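Local coordinates for protein dipicolinate synthase, B chain (Bacillus cereus, PDB 3MCU) that probably acts with its partner subunit DpaA to oxidise dihydrodipicolinate to dipicolinate during sporulation, using NADP, at residues 5-10 and 33-38; 125-130 and 151-156. All coordinates share one frame; numbering follows the deposited sequence.

Contact 1 (5-10 and 33-38); sequences GKRIGF and GAEVRP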
# COMPACT_ATOMS: atom_id res chain seq x y z
N GLY D 5 -5.50 27.56 27.78
CA GLY D 5 -6.82 26.97 27.90
C GLY D 5 -7.06 25.69 27.10
O GLY D 5 -8.09 25.04 27.29
N LYS D 6 -6.14 25.32 26.22
CA LYS D 6 -6.32 24.11 25.39
C LYS D 6 -6.13 22.86 26.22
O LYS D 6 -5.32 22.84 27.13
CB LYS D 6 -5.32 24.10 24.23
CG LYS D 6 -5.45 25.22 23.26
CD LYS D 6 -6.82 25.23 22.60
CE LYS D 6 -7.02 26.52 21.79
NZ LYS D 6 -8.34 26.51 21.10
N ARG D 7 -6.88 21.80 25.92
CA ARG D 7 -6.64 20.51 26.55
C ARG D 7 -5.73 19.66 25.65
O ARG D 7 -6.11 19.26 24.55
CB ARG D 7 -7.96 19.80 26.89
CG ARG D 7 -7.78 18.43 27.56
CD ARG D 7 -9.14 17.72 27.77
NE ARG D 7 -10.01 18.45 28.70
CZ ARG D 7 -11.26 18.80 28.44
NH1 ARG D 7 -11.96 19.47 29.35
NH2 ARG D 7 -11.83 18.51 27.28
N ILE D 8 -4.52 19.40 26.13
CA ILE D 8 -3.50 18.79 25.29
C ILE D 8 -3.02 17.48 25.88
O ILE D 8 -2.54 17.41 27.02
CB ILE D 8 -2.31 19.76 25.10
CG1 ILE D 8 -2.80 21.01 24.37
CG2 ILE D 8 -1.17 19.10 24.31
CD1 ILE D 8 -1.75 22.07 24.29
N GLY D 9 -3.15 16.42 25.08
CA GLY D 9 -2.68 15.11 25.47
C GLY D 9 -1.20 15.04 25.16
O GLY D 9 -0.73 15.61 24.17
N PHE D 10 -0.45 14.37 26.01
CA PHE D 10 0.97 14.21 25.79
C PHE D 10 1.34 12.76 26.05
O PHE D 10 1.34 12.29 27.20
CB PHE D 10 1.78 15.16 26.67
CG PHE D 10 3.15 15.45 26.14
CD1 PHE D 10 3.46 16.71 25.63
CD2 PHE D 10 4.13 14.47 26.11
CE1 PHE D 10 4.72 16.97 25.12
CE2 PHE D 10 5.39 14.74 25.60
CZ PHE D 10 5.68 15.99 25.10
N GLY D 33 -0.34 27.86 29.99
CA GLY D 33 -1.77 27.86 30.29
C GLY D 33 -2.55 26.63 29.82
O GLY D 33 -3.77 26.53 30.02
N ALA D 34 -1.88 25.68 29.19
CA ALA D 34 -2.58 24.51 28.69
C ALA D 34 -2.91 23.54 29.82
O ALA D 34 -2.23 23.49 30.83
CB ALA D 34 -1.77 23.83 27.62
N GLU D 35 -3.98 22.79 29.63
CA GLU D 35 -4.28 21.66 30.50
C GLU D 35 -3.65 20.42 29.86
O GLU D 35 -4.00 20.05 28.74
CB GLU D 35 -5.80 21.53 30.63
CG GLU D 35 -6.28 20.36 31.46
CD GLU D 35 -7.80 20.19 31.37
OE1 GLU D 35 -8.27 19.15 30.86
OE2 GLU D 35 -8.52 21.12 31.80
N VAL D 36 -2.72 19.79 30.56
CA VAL D 36 -1.96 18.68 30.00
C VAL D 36 -2.34 17.31 30.56
O VAL D 36 -2.22 17.09 31.77
CB VAL D 36 -0.47 18.91 30.24
CG1 VAL D 36 0.37 17.81 29.61
CG2 VAL D 36 -0.08 20.26 29.69
N ARG D 37 -2.81 16.39 29.70
CA ARG D 37 -3.14 15.03 30.14
C ARG D 37 -2.10 14.03 29.66
O ARG D 37 -2.05 13.71 28.47
CB ARG D 37 -4.53 14.57 29.65
CG ARG D 37 -5.54 15.67 29.36
CD ARG D 37 -6.34 16.17 30.58
NE ARG D 37 -7.12 15.13 31.25
CZ ARG D 37 -8.27 15.33 31.89
NH1 ARG D 37 -8.84 16.53 31.94
NH2 ARG D 37 -8.87 14.31 32.48
N PRO D 38 -1.27 13.53 30.57
CA PRO D 38 -0.21 12.58 30.18
C PRO D 38 -0.77 11.20 29.81
O PRO D 38 -1.69 10.70 30.45
CB PRO D 38 0.67 12.47 31.43
CG PRO D 38 0.25 13.61 32.32
CD PRO D 38 -1.19 13.87 32.00
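R7 lies alongside E35 across two parallel strands, both side chains pointing the same way. The strands are the first two of a Rossmann-like sheet of the flavoprotein family. Helix 23-31 joins them, making a beta-alpha-beta crossover, and its end is closed by a Schellman motif with G33 at positive phi. Backbone bonds run from the loop pair G5 and G33 to F10 and R37. The straightest is I8 N to E35 O, at 177°. On the face of R7, E35 and R37 the side chains form a salt-bridge network. E35 leaves the strand with CG anti to its N (chi1 177°) and stays extended, which carries its carboxylate out beside the R7 chain. R37 folds back at chi2 and chi3 toward the same carboxylate. The two guanidinium planes are almost perpendicular, with R7 NE 3.9 Å from R37 NH1. P84 O also binds R7 NH2, and F67 makes a cation-pi contact with R37. I8, F10 and V36 form an apolar face. I8 CD1 also reaches A34 CB, just before the second strand, at 3.8 Å, and F10 CB meets V36 CG1 at 4.2 Å. F10 and V36 both continue onto L26 of the crossover helix. A single carboxylate oxygen, E35 OE1, takes both charged bonds: R7 NE at 2.9 Å and R37 NH1 at 2.9 Å, from opposite faces of the carboxylate plane.

Contact 2 (125-130 and 151-156); sequences VLAVST and YFVPFG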
# COMPACT_ATOMS: atom_id res chain seq x y z
N VAL D 125 -0.24 15.72 16.85
CA VAL D 125 1.10 16.19 16.51
C VAL D 125 2.10 15.12 16.86
O VAL D 125 2.12 14.63 17.99
CB VAL D 125 1.47 17.49 17.28
CG1 VAL D 125 2.95 17.76 17.17
CG2 VAL D 125 0.67 18.67 16.74
N LEU D 126 2.94 14.77 15.89
CA LEU D 126 3.90 13.68 16.04
C LEU D 126 5.33 14.21 15.97
O LEU D 126 5.64 15.01 15.10
CB LEU D 126 3.70 12.68 14.89
CG LEU D 126 2.34 11.98 14.74
CD1 LEU D 126 2.30 11.08 13.50
CD2 LEU D 126 2.07 11.17 16.01
N ALA D 127 6.20 13.74 16.87
CA ALA D 127 7.66 13.97 16.76
C ALA D 127 8.40 12.68 16.48
O ALA D 127 8.74 11.92 17.40
CB ALA D 127 8.22 14.62 18.03
N VAL D 128 8.68 12.43 15.21
CA VAL D 128 9.33 11.20 14.80
C VAL D 128 10.73 11.05 15.34
O VAL D 128 11.45 12.03 15.56
CB VAL D 128 9.36 11.07 13.27
CG1 VAL D 128 7.94 11.23 12.73
CG2 VAL D 128 10.26 12.12 12.68
N SER D 129 11.10 9.79 15.56
CA SER D 129 12.44 9.38 15.93
C SER D 129 12.63 7.89 15.64
O SER D 129 12.32 7.05 16.47
CB SER D 129 12.67 9.61 17.42
OG SER D 129 13.94 9.09 17.78
N THR D 130 13.14 7.56 14.47
CA THR D 130 13.41 6.18 14.15
C THR D 130 14.56 6.08 13.17
O THR D 130 14.70 6.92 12.28
CB THR D 130 12.13 5.47 13.60
OG1 THR D 130 12.39 4.08 13.42
CG2 THR D 130 11.68 6.08 12.28
N TYR D 151 -0.12 16.17 12.10
CA TYR D 151 0.95 17.13 11.89
C TYR D 151 2.29 16.66 12.44
O TYR D 151 2.35 15.90 13.40
CB TYR D 151 0.56 18.50 12.48
CG TYR D 151 -0.78 18.97 11.94
CD1 TYR D 151 -0.85 19.68 10.73
CD2 TYR D 151 -1.95 18.69 12.61
CE1 TYR D 151 -2.07 20.10 10.23
CE2 TYR D 151 -3.18 19.10 12.10
CZ TYR D 151 -3.23 19.80 10.91
OH TYR D 151 -4.44 20.22 10.40
N PHE D 152 3.38 17.14 11.84
CA PHE D 152 4.71 16.74 12.26
C PHE D 152 5.53 17.88 12.82
O PHE D 152 5.51 19.00 12.29
CB PHE D 152 5.45 16.07 11.09
CG PHE D 152 5.00 14.67 10.81
CD1 PHE D 152 3.73 14.43 10.32
CD2 PHE D 152 5.83 13.60 11.03
CE1 PHE D 152 3.30 13.14 10.05
CE2 PHE D 152 5.41 12.31 10.78
CZ PHE D 152 4.16 12.08 10.28
N VAL D 153 6.22 17.60 13.91
CA VAL D 153 7.27 18.51 14.35
C VAL D 153 8.34 18.40 13.27
O VAL D 153 8.72 17.29 12.88
CB VAL D 153 7.82 18.08 15.72
CG1 VAL D 153 8.94 19.04 16.19
CG2 VAL D 153 6.70 18.00 16.76
N PRO D 154 8.82 19.55 12.75
CA PRO D 154 9.84 19.50 11.69
C PRO D 154 10.96 18.53 12.03
O PRO D 154 11.40 18.46 13.19
CB PRO D 154 10.36 20.95 11.64
CG PRO D 154 9.16 21.77 12.08
CD PRO D 154 8.48 20.94 13.13
N PHE D 155 11.44 17.80 11.03
CA PHE D 155 12.34 16.68 11.27
C PHE D 155 13.30 16.49 10.10
O PHE D 155 13.10 17.06 9.01
CB PHE D 155 11.54 15.38 11.44
CG PHE D 155 10.78 14.97 10.21
CD1 PHE D 155 11.37 14.17 9.23
CD2 PHE D 155 9.47 15.39 10.02
CE1 PHE D 155 10.67 13.80 8.10
CE2 PHE D 155 8.75 15.01 8.88
CZ PHE D 155 9.35 14.23 7.92
N GLY D 156 14.33 15.68 10.33
CA GLY D 156 15.29 15.35 9.30
C GLY D 156 16.31 14.33 9.76
O GLY D 156 16.18 13.74 10.83
O HOH W 1 8.07 14.67 13.52
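V125 and L126 pair in parallel with Y151 and F152, held by L126 N to Y151 O (2.8 Å) and V153 N to L126 O (2.9 Å), before segment 151-156 swings away. Past V153 a water fills in for direct pairing. It donates to L126 O and V153 O and accepts from V128 N at 2.9 Å. L126 O therefore receives both a backbone N-H and the water. Helix 138-145 connects these strands in another beta-alpha-beta unit of the sheet. The side-chain contacts between the segments are apolar. L126 CB sits over one face of the F152 ring, while L126 CD1 reaches F152 CZ at 3.9 Å. V128 comes to the same ring at its edge, with CG1 only 3.4 Å from F152 CE2. F152 is thus met on a face and at an edge by two side chains of one strand. The other V128 methyl, CG2, stands between its backbone N and carbonyl carbon. From there it meets F155 CB at 3.7 Å, where the backbones have moved apart. V153 uses one branch for two neighbours: CG2 packs on V125 CG1 at 3.8 Å and on A127 CB at 3.9 Å. A169 of the antiparallel strand 167-169 also touches A127 and V153. No charged group takes part between these two segments. Two backbone bonds and close apolar packing hold them together, while the water satisfies buried backbone polar atoms where the strands diverge.

In the fold
Each contact pairs the two strands of its own beta-alpha-beta unit, and both units belong to one sheet. Their centres are 19 Å apart, on opposite sides of the chain's centre, and they do not touch. Strand 87-94 lies between them, pairing with 7-12 on one side and 124-130 on the other. Contact 1 is the more peripheral and is partly buried. Its strand pair has regular backbone bonding, an apolar face against the crossover helix and a charged face. Contact 2 is fully buried and relies on aliphatic and aromatic packing. Its pairing is shorter and partly bridged by water. Other subunits reach its margins, through K115 of the second subunit at T130 and K148 of the third at Y151.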